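ABC transporter, substrate binding protein (Mannopine) (Agrobacterium fabrum, PDB 5L9S) serves as the periplasmic receptor of an ABC transporter, probably for mannopine or a related small solute, and is seen here in its open, unliganded form. Local coordinates at residues A[59-64]-A[252-257]; A[149-154]-A[176-181]; A[155-160]-A[230-235]; A[273-278]-A[282-287]. One frame throughout, in Å; residues are numbered along the deposited sequence.

In the fold
The four contacts are spread over the two-lobed fold of a type II periplasmic binding protein, in its open, unliganded state. Contacts 1 and 2 lie in different lobes, with centres about 36 Å apart on opposite sides of the chain's centre. Contacts 2 and 3 share helix 149-158 and have centres about 10 Å apart; Ala153 CB of contact 2 rests 3.6 Å from Phe232 CE1 of contact 3. Strand 224-240 carries half of contact 3 and pairs with strand 61-65 of contact 1, consistent with a strand that passes between the lobes. Contact 4 touches contacts 1 and 3: Pro276 CG lies 4.1 Å from Trp257 NE1, and Thr274 CB lies 4.0 Å from Leu233 CD1.

Contact 1. Residues A[59-64]-A[252-257]; sequences WDLYLD and KLIEFW
In the first lobe of this type II periplasmic-binding-protein fold, Leu61 of strand 61-65 meets Leu253 and Ile254 of helix 247-258, an alpha/beta contact in which a helix covers one face of the sheet. No hydrogen bond crosses it, and the three side chains make an entirely apolar, buried cluster. Leu61 points from the strand toward the helix, with CG anti to its carbonyl carbon (chi1 -61°), and the two branches of its terminal fork touch consecutive helical residues. One branch, CD1, reaches Leu253 CD2 at 3.8 Å. Leu253 aims its CB at the strand, and it also packs on Phe26 of helix 12-30, which shares this side of the sheet, while Trp59 and Tyr62 pack on helix 41-53. Ile254 arrives differently. Its CB points neither at the strand nor away from it, and the extended CG1-CD1 arm (chi2 -175°) brings the methyl end back to Leu61. The side chains cross obliquely in both pairs. Next to them, the carboxylate of Asp60 ties the start of the strand to its surroundings: OD2 accepts from the Val6 amide of the neighbouring parallel strand 4-9, and OD1 from Asn246 N just ahead of helix 247-258. The second branch of Leu61, CD2, lies 3.6 Å from Ile254 CD1 and 4.0 Å from Ile254 CG1.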
loop_
_atom_site.group_PDB
_atom_site.type_symbol
_atom_site.label_atom_id
_atom_site.label_comp_id
_atom_site.label_asym_id
_atom_site.label_seq_id
_atom_site.Cartn_x
_atom_site.Cartn_y
_atom_site.Cartn_z
ATOM N N TRP A 59 21.932 -1.742 -10.941
ATOM C CA TRP A 59 21.112 -1.924 -9.744
ATOM C C TRP A 59 20.867 -3.393 -9.394
ATOM O O TRP A 59 20.770 -4.236 -10.285
ATOM C CB TRP A 59 19.767 -1.210 -9.905
ATOM C CG TRP A 59 19.788 0.260 -10.204
ATOM C CD1 TRP A 59 20.871 1.089 -10.253
ATOM C CD2 TRP A 59 18.643 1.075 -10.486
ATOM N NE1 TRP A 59 20.472 2.369 -10.565
ATOM C CE2 TRP A 59 19.110 2.393 -10.700
ATOM C CE3 TRP A 59 17.254 0.816 -10.573
ATOM C CZ2 TRP A 59 18.247 3.445 -11.021
ATOM C CZ3 TRP A 59 16.393 1.864 -10.867
ATOM C CH2 TRP A 59 16.887 3.164 -11.067
ATOM N N ASP A 60 20.763 -3.688 -8.089
ATOM C CA ASP A 60 20.506 -5.018 -7.550
ATOM C C ASP A 60 19.043 -5.146 -7.121
ATOM O O ASP A 60 18.407 -6.183 -7.349
ATOM C CB ASP A 60 21.406 -5.276 -6.328
ATOM C CG ASP A 60 22.884 -5.301 -6.632
ATOM O OD1 ASP A 60 23.332 -6.248 -7.286
ATOM O OD2 ASP A 60 23.601 -4.404 -6.160
ATOM N N LEU A 61 18.530 -4.103 -6.436
ATOM C CA LEU A 61 17.175 -4.059 -5.885
ATOM C C LEU A 61 16.508 -2.737 -6.164
ATOM O O LEU A 61 17.184 -1.725 -6.302
ATOM C CB LEU A 61 17.204 -4.273 -4.357
ATOM C CG LEU A 61 17.755 -5.576 -3.793
ATOM C CD1 LEU A 61 18.066 -5.428 -2.325
ATOM C CD2 LEU A 61 16.806 -6.732 -4.016
ATOM N N TYR A 62 15.179 -2.745 -6.216
ATOM C CA TYR A 62 14.342 -1.549 -6.329
ATOM C C TYR A 62 12.986 -1.769 -5.665
ATOM O O TYR A 62 12.538 -2.916 -5.544
ATOM C CB TYR A 62 14.227 -1.006 -7.769
ATOM C CG TYR A 62 13.313 -1.770 -8.702
ATOM C CD1 TYR A 62 13.747 -2.926 -9.344
ATOM C CD2 TYR A 62 12.028 -1.309 -8.985
ATOM C CE1 TYR A 62 12.917 -3.622 -10.232
ATOM C CE2 TYR A 62 11.185 -2.004 -9.857
ATOM C CZ TYR A 62 11.641 -3.151 -10.491
ATOM O OH TYR A 62 10.826 -3.849 -11.350
ATOM N N LEU A 63 12.364 -0.690 -5.184
ATOM C CA LEU A 63 11.036 -0.790 -4.588
ATOM C C LEU A 63 9.979 -0.413 -5.618
ATOM O O LEU A 63 10.195 0.483 -6.428
ATOM C CB LEU A 63 10.888 0.117 -3.344
ATOM C CG LEU A 63 11.886 -0.071 -2.196
ATOM C CD1 LEU A 63 11.715 1.020 -1.164
ATOM C CD2 LEU A 63 11.735 -1.434 -1.525
ATOM N N ASP A 64 8.823 -1.066 -5.568
ATOM C CA ASP A 64 7.666 -0.754 -6.415
ATOM C C ASP A 64 6.398 -1.270 -5.761
ATOM O O ASP A 64 6.472 -2.196 -4.962
ATOM C CB ASP A 64 7.813 -1.339 -7.840
ATOM C CG ASP A 64 7.145 -0.512 -8.939
ATOM O OD1 ASP A 64 6.277 0.343 -8.608
ATOM O OD2 ASP A 64 7.489 -0.715 -10.126
ATOM N N LYS A 252 20.652 -11.025 1.043
ATOM C CA LYS A 252 21.039 -10.945 2.456
ATOM C C LYS A 252 20.381 -9.708 3.057
ATOM O O LYS A 252 19.999 -9.719 4.228
ATOM C CB LYS A 252 22.576 -10.817 2.589
ATOM C CG LYS A 252 23.359 -12.099 2.404
ATOM C CD LYS A 252 24.783 -11.880 2.906
ATOM C CE LYS A 252 25.791 -12.824 2.301
ATOM N NZ LYS A 252 27.184 -12.365 2.541
ATOM N N LEU A 253 20.276 -8.630 2.244
ATOM C CA LEU A 253 19.647 -7.366 2.614
ATOM C C LEU A 253 18.141 -7.566 2.762
ATOM O O LEU A 253 17.545 -7.006 3.691
ATOM C CB LEU A 253 19.995 -6.248 1.605
ATOM C CG LEU A 253 19.423 -4.855 1.886
ATOM C CD1 LEU A 253 19.936 -4.278 3.175
ATOM C CD2 LEU A 253 19.719 -3.923 0.771
ATOM N N ILE A 254 17.537 -8.398 1.872
ATOM C CA ILE A 254 16.115 -8.745 1.922
ATOM C C ILE A 254 15.821 -9.569 3.188
ATOM O O ILE A 254 14.921 -9.210 3.948
ATOM C CB ILE A 254 15.655 -9.470 0.632
ATOM C CG1 ILE A 254 15.738 -8.535 -0.595
ATOM C CG2 ILE A 254 14.224 -10.028 0.811
ATOM C CD1 ILE A 254 15.185 -9.145 -1.911
ATOM N N GLU A 255 16.592 -10.665 3.408
ATOM C CA GLU A 255 16.487 -11.567 4.564
ATOM C C GLU A 255 16.608 -10.773 5.858
ATOM O O GLU A 255 15.834 -11.021 6.792
ATOM C CB GLU A 255 17.574 -12.660 4.508
ATOM C CG GLU A 255 17.363 -13.814 5.485
ATOM C CD GLU A 255 18.494 -14.814 5.656
ATOM O OE1 GLU A 255 19.270 -15.036 4.696
ATOM O OE2 GLU A 255 18.575 -15.410 6.754
ATOM N N PHE A 256 17.552 -9.789 5.887
ATOM C CA PHE A 256 17.784 -8.896 7.030
ATOM C C PHE A 256 16.509 -8.178 7.433
ATOM O O PHE A 256 16.223 -8.095 8.614
ATOM C CB PHE A 256 18.907 -7.863 6.749
ATOM C CG PHE A 256 19.304 -7.032 7.956
ATOM C CD1 PHE A 256 20.191 -7.532 8.905
ATOM C CD2 PHE A 256 18.774 -5.763 8.153
ATOM C CE1 PHE A 256 20.531 -6.779 10.031
ATOM C CE2 PHE A 256 19.121 -5.008 9.279
ATOM C CZ PHE A 256 20.002 -5.518 10.206
ATOM N N TRP A 257 15.767 -7.649 6.453
ATOM C CA TRP A 257 14.513 -6.936 6.651
ATOM C C TRP A 257 13.420 -7.871 7.141
ATOM O O TRP A 257 12.787 -7.580 8.159
ATOM C CB TRP A 257 14.085 -6.237 5.345
ATOM C CG TRP A 257 12.718 -5.622 5.420
ATOM C CD1 TRP A 257 11.544 -6.157 4.961
ATOM C CD2 TRP A 257 12.377 -4.389 6.051
ATOM N NE1 TRP A 257 10.493 -5.340 5.285
ATOM C CE2 TRP A 257 10.972 -4.241 5.949
ATOM C CE3 TRP A 257 13.121 -3.394 6.713
ATOM C CZ2 TRP A 257 10.300 -3.114 6.440
ATOM C CZ3 TRP A 257 12.460 -2.270 7.181
ATOM C CH2 TRP A 257 11.069 -2.121 7.013
#

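Contact 2. Residues A[149-154]-A[176-181]; sequences WRVLAA and RKLDEL
Leu178 of helix 171-181 lays its two methyls against Val151 and Leu152 of helix 149-158. Both helices belong to the second lobe and lie in the connection between the adjacent parallel strands 140-143 and 185-189, a beta-alpha-beta crossover with two helices in the link. From Leu178 CA, which is 7.6 Å from Leu152 CA, the CB sets out toward the other helix. The torsion at this bond is skewed from the staggered position (chi1 -92°), and CG carries the fork onward until its two methyls do all the touching. CD2 meets one partner, Val151 CG1, at 3.8 Å. CD1 has two, for it sits by the same Val151 methyl and by the end of Leu152. With CG1 anti to the backbone N (chi1 170°), Val151 turns that methyl toward Leu178. Leu152 starts with its CB turned away from helix 171-181, yet its CD2 swings back to close on Leu178. Each of the two pairs crosses at about a right angle, and the whole cluster is apolar and buried. The C-terminal helix 307-325 covers it as well, through Trp321 on Val151, Leu317 on Leu152 and Trp324 on Leu178, while Phe142 and Pro143 of strand 140-143 abut Val151. At the very tip, Leu178 CD1 stands 3.7 Å from Val151 CG1 and 3.8 Å from Leu152 CD2.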
loop_
_atom_site.group_PDB
_atom_site.type_symbol
_atom_site.label_atom_id
_atom_site.label_comp_id
_atom_site.label_asym_id
_atom_site.label_seq_id
_atom_site.Cartn_x
_atom_site.Cartn_y
_atom_site.Cartn_z
ATOM N N TRP A 149 -10.146 0.477 -8.874
ATOM C CA TRP A 149 -10.444 -0.814 -8.260
ATOM C C TRP A 149 -10.901 -0.737 -6.787
ATOM O O TRP A 149 -11.814 -1.491 -6.414
ATOM C CB TRP A 149 -9.302 -1.828 -8.452
ATOM C CG TRP A 149 -8.092 -1.659 -7.578
ATOM C CD1 TRP A 149 -6.926 -1.005 -7.888
ATOM C CD2 TRP A 149 -7.909 -2.203 -6.258
ATOM N NE1 TRP A 149 -6.041 -1.094 -6.840
ATOM C CE2 TRP A 149 -6.618 -1.828 -5.826
ATOM C CE3 TRP A 149 -8.725 -2.956 -5.384
ATOM C CZ2 TRP A 149 -6.104 -2.232 -4.592
ATOM C CZ3 TRP A 149 -8.215 -3.341 -4.158
ATOM C CH2 TRP A 149 -6.909 -3.014 -3.789
ATOM N N ARG A 150 -10.290 0.171 -5.964
ATOM C CA ARG A 150 -10.650 0.345 -4.554
ATOM C C ARG A 150 -12.002 1.036 -4.396
ATOM O O ARG A 150 -12.682 0.821 -3.410
ATOM C CB ARG A 150 -9.592 1.160 -3.823
ATOM C CG ARG A 150 -8.335 0.419 -3.422
ATOM C CD ARG A 150 -7.576 1.457 -2.672
ATOM N NE ARG A 150 -6.148 1.536 -2.976
ATOM C CZ ARG A 150 -5.624 2.020 -4.092
ATOM N NH1 ARG A 150 -6.410 2.384 -5.101
ATOM N NH2 ARG A 150 -4.314 2.077 -4.239
ATOM N N VAL A 151 -12.360 1.919 -5.324
ATOM C CA VAL A 151 -13.653 2.611 -5.307
ATOM C C VAL A 151 -14.756 1.575 -5.656
ATOM O O VAL A 151 -15.795 1.532 -4.992
ATOM C CB VAL A 151 -13.662 3.851 -6.246
ATOM C CG1 VAL A 151 -15.059 4.417 -6.426
ATOM C CG2 VAL A 151 -12.736 4.930 -5.713
ATOM N N LEU A 152 -14.493 0.730 -6.672
ATOM C CA LEU A 152 -15.355 -0.354 -7.140
ATOM C C LEU A 152 -15.530 -1.438 -6.085
ATOM O O LEU A 152 -16.659 -1.837 -5.806
ATOM C CB LEU A 152 -14.787 -0.944 -8.452
ATOM C CG LEU A 152 -14.769 0.001 -9.687
ATOM C CD1 LEU A 152 -14.175 -0.692 -10.890
ATOM C CD2 LEU A 152 -16.160 0.487 -10.040
ATOM N N ALA A 153 -14.414 -1.882 -5.461
ATOM C CA ALA A 153 -14.422 -2.847 -4.354
ATOM C C ALA A 153 -15.164 -2.288 -3.108
ATOM O O ALA A 153 -15.862 -3.062 -2.455
ATOM C CB ALA A 153 -13.001 -3.270 -4.004
ATOM N N ALA A 154 -15.065 -0.961 -2.805
ATOM C CA ALA A 154 -15.818 -0.348 -1.690
ATOM C C ALA A 154 -17.310 -0.427 -1.993
ATOM O O ALA A 154 -18.080 -0.738 -1.096
ATOM C CB ALA A 154 -15.412 1.107 -1.480
ATOM N N ARG A 176 -23.209 0.108 -10.793
ATOM C CA ARG A 176 -24.641 0.216 -10.476
ATOM C C ARG A 176 -24.766 0.817 -9.058
ATOM O O ARG A 176 -25.533 1.764 -8.859
ATOM C CB ARG A 176 -25.285 -1.183 -10.513
ATOM C CG ARG A 176 -26.507 -1.362 -11.393
ATOM C CD ARG A 176 -26.968 -2.823 -11.305
ATOM N NE ARG A 176 -26.176 -3.639 -12.208
ATOM C CZ ARG A 176 -25.756 -4.889 -12.014
ATOM N NH1 ARG A 176 -26.040 -5.534 -10.883
ATOM N NH2 ARG A 176 -25.042 -5.501 -12.946
ATOM N N LYS A 177 -23.963 0.298 -8.098
ATOM C CA LYS A 177 -23.933 0.773 -6.717
ATOM C C LYS A 177 -23.410 2.214 -6.632
ATOM O O LYS A 177 -24.017 3.030 -5.922
ATOM C CB LYS A 177 -23.142 -0.187 -5.799
ATOM C CG LYS A 177 -23.291 0.071 -4.277
ATOM C CD LYS A 177 -24.656 -0.350 -3.713
ATOM C CE LYS A 177 -24.781 -0.140 -2.228
ATOM N NZ LYS A 177 -26.194 -0.248 -1.778
ATOM N N LEU A 178 -22.309 2.533 -7.382
ATOM C CA LEU A 178 -21.718 3.875 -7.423
ATOM C C LEU A 178 -22.673 4.940 -7.881
ATOM O O LEU A 178 -22.596 6.047 -7.360
ATOM C CB LEU A 178 -20.449 3.935 -8.254
ATOM C CG LEU A 178 -19.194 3.703 -7.463
ATOM C CD1 LEU A 178 -18.047 3.342 -8.363
ATOM C CD2 LEU A 178 -18.862 4.907 -6.581
ATOM N N ASP A 179 -23.578 4.614 -8.844
ATOM C CA ASP A 179 -24.595 5.526 -9.390
ATOM C C ASP A 179 -25.568 6.013 -8.306
ATOM O O ASP A 179 -25.963 7.180 -8.334
ATOM C CB ASP A 179 -25.343 4.893 -10.595
ATOM C CG ASP A 179 -24.580 4.821 -11.925
ATOM O OD1 ASP A 179 -23.968 5.849 -12.325
ATOM O OD2 ASP A 179 -24.676 3.769 -12.611
ATOM N N GLU A 180 -25.907 5.139 -7.326
ATOM C CA GLU A 180 -26.789 5.458 -6.195
ATOM C C GLU A 180 -26.192 6.558 -5.317
ATOM O O GLU A 180 -26.940 7.364 -4.754
ATOM C CB GLU A 180 -27.011 4.232 -5.300
ATOM C CG GLU A 180 -27.713 3.058 -5.950
ATOM C CD GLU A 180 -27.964 1.888 -5.014
ATOM O OE1 GLU A 180 -28.253 0.783 -5.529
ATOM O OE2 GLU A 180 -27.865 2.067 -3.775
ATOM N N LEU A 181 -24.854 6.576 -5.196
ATOM C CA LEU A 181 -24.129 7.514 -4.349
ATOM C C LEU A 181 -23.589 8.764 -5.050
ATOM O O LEU A 181 -23.446 9.796 -4.391
ATOM C CB LEU A 181 -22.977 6.767 -3.640
ATOM C CG LEU A 181 -22.361 7.425 -2.403
ATOM C CD1 LEU A 181 -23.394 7.592 -1.273
ATOM C CD2 LEU A 181 -21.163 6.631 -1.922
#

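Contact 3. Residues A[155-160]-A[230-235]; sequences ALLADG and GAFLVG
The carbonyl oxygen of Gly230 is the polar atom around which this contact gathers. It accepts a hydrogen bond from Trp127 NE1, lies 3.6 Å above one face of the Phe232 ring, displaced toward the rim, and has Leu157 CD1 4.3 Å away. Leu157 thus brings a methyl group to the spot where a buried carbonyl is already satisfied by the indole. The same CD1 touches the end of the Phe232 ring, 4.1 Å from CZ, the two side chains arriving from opposite directions. Leu157 gets there with CG anti to its carbonyl carbon (chi1 -65°), and its CB points toward the strand; the CB of Phe232 does not point at the helix, but its ring extends far enough for CZ to meet the leucine methyl. That ring also meets the Trp127 ring, their planes about 30° apart, and packs on Arg150 and Ala153 of helix 149-158. Here the last turn of that helix in the second lobe of the type II periplasmic-binding-protein fold lies against strand 224-240, which pairs with strands 61-65 and 103-116. The chain turns a corner at Gly230, which adopts a positive phi, and its CA sits 4.4 Å from Leu157 CD1. Leu157 has a second task at the helix end. After the last regular helical bond, from Asp159 N to Ala155 O at 2.9 Å, a Schellman motif follows with Gly160 as its positive-phi residue (phi 93°), and Gly160 N donates to Leu157 O at 3.2 Å.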
loop_
_atom_site.group_PDB
_atom_site.type_symbol
_atom_site.label_atom_id
_atom_site.label_comp_id
_atom_site.label_asym_id
_atom_site.label_seq_id
_atom_site.Cartn_x
_atom_site.Cartn_y
_atom_site.Cartn_z
ATOM N N ALA A 155 -17.709 -0.209 -3.270
ATOM C CA ALA A 155 -19.103 -0.257 -3.738
ATOM C C ALA A 155 -19.657 -1.642 -3.579
ATOM O O ALA A 155 -20.762 -1.800 -3.066
ATOM C CB ALA A 155 -19.197 0.188 -5.193
ATOM N N LEU A 156 -18.870 -2.654 -3.970
ATOM C CA LEU A 156 -19.233 -4.074 -3.854
ATOM C C LEU A 156 -19.433 -4.508 -2.399
ATOM O O LEU A 156 -20.425 -5.158 -2.100
ATOM C CB LEU A 156 -18.209 -4.970 -4.570
ATOM C CG LEU A 156 -18.270 -4.903 -6.095
ATOM C CD1 LEU A 156 -16.884 -5.133 -6.713
ATOM C CD2 LEU A 156 -19.312 -5.852 -6.649
ATOM N N LEU A 157 -18.525 -4.111 -1.496
ATOM C CA LEU A 157 -18.608 -4.419 -0.066
ATOM C C LEU A 157 -19.833 -3.768 0.576
ATOM O O LEU A 157 -20.491 -4.390 1.426
ATOM C CB LEU A 157 -17.306 -4.036 0.670
ATOM C CG LEU A 157 -16.029 -4.825 0.268
ATOM C CD1 LEU A 157 -14.780 -4.101 0.709
ATOM C CD2 LEU A 157 -16.026 -6.269 0.817
ATOM N N ALA A 158 -20.163 -2.540 0.106
ATOM C CA ALA A 158 -21.329 -1.734 0.503
ATOM C C ALA A 158 -22.586 -2.407 0.042
ATOM O O ALA A 158 -23.593 -2.343 0.740
ATOM C CB ALA A 158 -21.246 -0.351 -0.118
ATOM N N ASP A 159 -22.525 -3.073 -1.131
ATOM C CA ASP A 159 -23.636 -3.820 -1.737
ATOM C C ASP A 159 -23.819 -5.243 -1.141
ATOM O O ASP A 159 -24.664 -5.994 -1.619
ATOM C CB ASP A 159 -23.488 -3.872 -3.276
ATOM C CG ASP A 159 -24.795 -3.990 -4.046
ATOM O OD1 ASP A 159 -25.849 -3.513 -3.530
ATOM O OD2 ASP A 159 -24.764 -4.506 -5.182
ATOM N N GLY A 160 -23.039 -5.589 -0.116
ATOM C CA GLY A 160 -23.161 -6.854 0.600
ATOM C C GLY A 160 -22.309 -8.018 0.147
ATOM O O GLY A 160 -22.523 -9.136 0.616
ATOM N N GLY A 230 -13.076 -3.293 6.104
ATOM C CA GLY A 230 -12.947 -3.250 4.658
ATOM C C GLY A 230 -11.869 -2.304 4.159
ATOM O O GLY A 230 -11.897 -1.901 2.990
ATOM N N ALA A 231 -10.898 -1.943 5.034
ATOM C CA ALA A 231 -9.784 -1.070 4.640
ATOM C C ALA A 231 -8.907 -1.791 3.616
ATOM O O ALA A 231 -8.741 -3.000 3.692
ATOM C CB ALA A 231 -8.950 -0.701 5.859
ATOM N N PHE A 232 -8.379 -1.064 2.641
ATOM C CA PHE A 232 -7.524 -1.647 1.618
ATOM C C PHE A 232 -6.047 -1.499 2.007
ATOM O O PHE A 232 -5.531 -0.378 2.092
ATOM C CB PHE A 232 -7.852 -1.054 0.239
ATOM C CG PHE A 232 -9.316 -1.184 -0.130
ATOM C CD1 PHE A 232 -9.808 -2.355 -0.712
ATOM C CD2 PHE A 232 -10.205 -0.136 0.098
ATOM C CE1 PHE A 232 -11.168 -2.487 -1.020
ATOM C CE2 PHE A 232 -11.565 -0.268 -0.226
ATOM C CZ PHE A 232 -12.037 -1.444 -0.769
ATOM N N LEU A 233 -5.384 -2.635 2.286
ATOM C CA LEU A 233 -3.960 -2.670 2.661
ATOM C C LEU A 233 -3.114 -2.998 1.468
ATOM O O LEU A 233 -3.093 -4.137 1.025
ATOM C CB LEU A 233 -3.704 -3.646 3.809
ATOM C CG LEU A 233 -2.378 -3.480 4.546
ATOM C CD1 LEU A 233 -2.344 -2.214 5.378
ATOM C CD2 LEU A 233 -2.093 -4.678 5.403
ATOM N N VAL A 234 -2.478 -1.975 0.897
ATOM C CA VAL A 234 -1.667 -2.075 -0.320
ATOM C C VAL A 234 -0.280 -1.559 -0.007
ATOM O O VAL A 234 -0.125 -0.458 0.519
ATOM C CB VAL A 234 -2.316 -1.291 -1.517
ATOM C CG1 VAL A 234 -1.535 -1.494 -2.815
ATOM C CG2 VAL A 234 -3.776 -1.690 -1.727
ATOM N N GLY A 235 0.726 -2.318 -0.374
ATOM C CA GLY A 235 2.086 -1.864 -0.141
ATOM C C GLY A 235 3.070 -1.990 -1.281
ATOM O O GLY A 235 2.700 -2.127 -2.455
#

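Contact 4. Residues A[273-278]-A[282-287]; sequences CTPPSQ and SQMSSE
Cys273 O looks onto the sulfur of Met284, 4.3 Å from SD, in the loop of the solute-binding fold that follows helix 261-271 and leads through an N-cap into the short helix 278-283; Met284 folds back over segment 273-278 as the chain leaves that helix. The SG of Cys273 is joined to Cys268 in a disulfide, which ties the start of the loop to helix 261-271. Thr274 follows, its backbone bonded to Ser108 of strand 103-116. Pro275 carries the apolar part of the contact. Its ring is directed at Met284, and the methionine methyl comes up against the CD corner of that ring, Met284 CE lying 4.0 Å from Pro275 CD. The methionine is extended as far as SD and then bends at its last torsion (chi3 -52°), which places the methyl at the proline. Gln264 and Cys268 of helix 261-271 pack on Pro275 too. Pro276 pairs through its backbone with Leu95, and Ser277 then takes the N-cap position, its OG making a weak bond to Ala280 N and a further hydrogen bond with Asp93 OD2. Gln278 opens the helix, and its NE2 reaches Asp93 O weakly. Four residues on, Ser282 has its OG hydrogen-bonded to Lys279 O, whereas its amide closes the helical turn: Ser282 N donates to Gln278 O over 3.3 Å, a weak but fairly straight bond with an N-H...O angle of 161°.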
loop_
_atom_site.group_PDB
_atom_site.type_symbol
_atom_site.label_atom_id
_atom_site.label_comp_id
_atom_site.label_asym_id
_atom_site.label_seq_id
_atom_site.Cartn_x
_atom_site.Cartn_y
_atom_site.Cartn_z
ATOM N N CYS A 273 3.152 3.093 8.568
ATOM C CA CYS A 273 2.729 1.988 7.716
ATOM C C CYS A 273 2.661 0.715 8.509
ATOM O O CYS A 273 3.096 0.685 9.662
ATOM C CB CYS A 273 3.653 1.851 6.509
ATOM S SG CYS A 273 5.417 2.022 6.895
ATOM N N THR A 274 2.066 -0.326 7.901
ATOM C CA THR A 274 1.917 -1.654 8.474
ATOM C C THR A 274 3.079 -2.529 7.997
ATOM O O THR A 274 3.142 -2.831 6.804
ATOM C CB THR A 274 0.517 -2.196 8.122
ATOM O OG1 THR A 274 -0.441 -1.363 8.777
ATOM C CG2 THR A 274 0.300 -3.655 8.526
ATOM N N PRO A 275 3.992 -2.960 8.892
ATOM C CA PRO A 275 5.085 -3.855 8.461
ATOM C C PRO A 275 4.579 -5.286 8.222
ATOM O O PRO A 275 3.535 -5.633 8.810
ATOM C CB PRO A 275 6.088 -3.785 9.630
ATOM C CG PRO A 275 5.271 -3.460 10.806
ATOM C CD PRO A 275 4.056 -2.691 10.343
ATOM N N PRO A 276 5.291 -6.143 7.415
ATOM C CA PRO A 276 4.795 -7.512 7.179
ATOM C C PRO A 276 4.844 -8.458 8.387
ATOM O O PRO A 276 4.194 -9.486 8.362
ATOM C CB PRO A 276 5.683 -8.005 6.024
ATOM C CG PRO A 276 6.959 -7.278 6.205
ATOM C CD PRO A 276 6.520 -5.901 6.630
ATOM N N SER A 277 5.648 -8.133 9.412
ATOM C CA SER A 277 5.818 -8.934 10.618
ATOM C C SER A 277 4.741 -8.600 11.645
ATOM O O SER A 277 4.467 -7.434 11.901
ATOM C CB SER A 277 7.221 -8.720 11.192
ATOM O OG SER A 277 7.427 -9.316 12.459
ATOM N N GLN A 278 4.130 -9.624 12.232
ATOM C CA GLN A 278 3.121 -9.466 13.280
ATOM C C GLN A 278 3.767 -8.982 14.595
ATOM O O GLN A 278 3.146 -8.201 15.331
ATOM C CB GLN A 278 2.360 -10.767 13.465
ATOM C CG GLN A 278 1.510 -11.071 12.237
ATOM C CD GLN A 278 0.631 -12.260 12.448
ATOM O OE1 GLN A 278 -0.337 -12.217 13.227
ATOM N NE2 GLN A 278 0.964 -13.352 11.773
ATOM N N SER A 282 3.079 -5.215 16.775
ATOM C CA SER A 282 2.875 -5.133 18.218
ATOM C C SER A 282 4.026 -4.430 18.964
ATOM O O SER A 282 3.807 -3.871 20.041
ATOM C CB SER A 282 2.658 -6.528 18.783
ATOM O OG SER A 282 3.817 -7.318 18.589
ATOM N N GLN A 283 5.239 -4.475 18.396
ATOM C CA GLN A 283 6.476 -3.901 18.932
ATOM C C GLN A 283 6.555 -2.382 18.774
ATOM O O GLN A 283 7.462 -1.766 19.350
ATOM C CB GLN A 283 7.659 -4.504 18.178
ATOM C CG GLN A 283 8.751 -5.058 19.042
ATOM C CD GLN A 283 9.794 -5.695 18.168
ATOM O OE1 GLN A 283 9.978 -6.915 18.168
ATOM N NE2 GLN A 283 10.485 -4.877 17.394
ATOM N N MET A 284 5.673 -1.780 17.950
ATOM C CA MET A 284 5.690 -0.335 17.720
ATOM C C MET A 284 5.231 0.440 18.938
ATOM O O MET A 284 4.497 -0.109 19.765
ATOM C CB MET A 284 4.890 0.053 16.460
ATOM C CG MET A 284 5.620 -0.305 15.169
ATOM S SD MET A 284 4.811 0.006 13.578
ATOM C CE MET A 284 3.269 -0.790 13.797
ATOM N N SER A 285 5.679 1.715 19.071
ATOM C CA SER A 285 5.310 2.602 20.183
ATOM C C SER A 285 3.800 2.699 20.307
ATOM O O SER A 285 3.100 2.581 19.300
ATOM C CB SER A 285 5.900 3.992 19.982
ATOM O OG SER A 285 5.223 4.725 18.974
ATOM N N SER A 286 3.295 2.901 21.525
ATOM C CA SER A 286 1.852 2.995 21.782
ATOM C C SER A 286 1.161 4.035 20.885
ATOM O O SER A 286 0.111 3.747 20.310
ATOM C CB SER A 286 1.580 3.281 23.256
ATOM O OG SER A 286 2.064 2.226 24.069
ATOM N N GLU A 287 1.790 5.213 20.739
ATOM C CA GLU A 287 1.317 6.346 19.936
ATOM C C GLU A 287 1.191 5.983 18.462
ATOM O O GLU A 287 0.229 6.399 17.814
ATOM C CB GLU A 287 2.179 7.636 20.133
ATOM C CG GLU A 287 3.517 7.480 20.859
ATOM C CD GLU A 287 3.470 7.381 22.376
ATOM O OE1 GLU A 287 4.355 6.702 22.948
ATOM O OE2 GLU A 287 2.559 7.982 22.994
#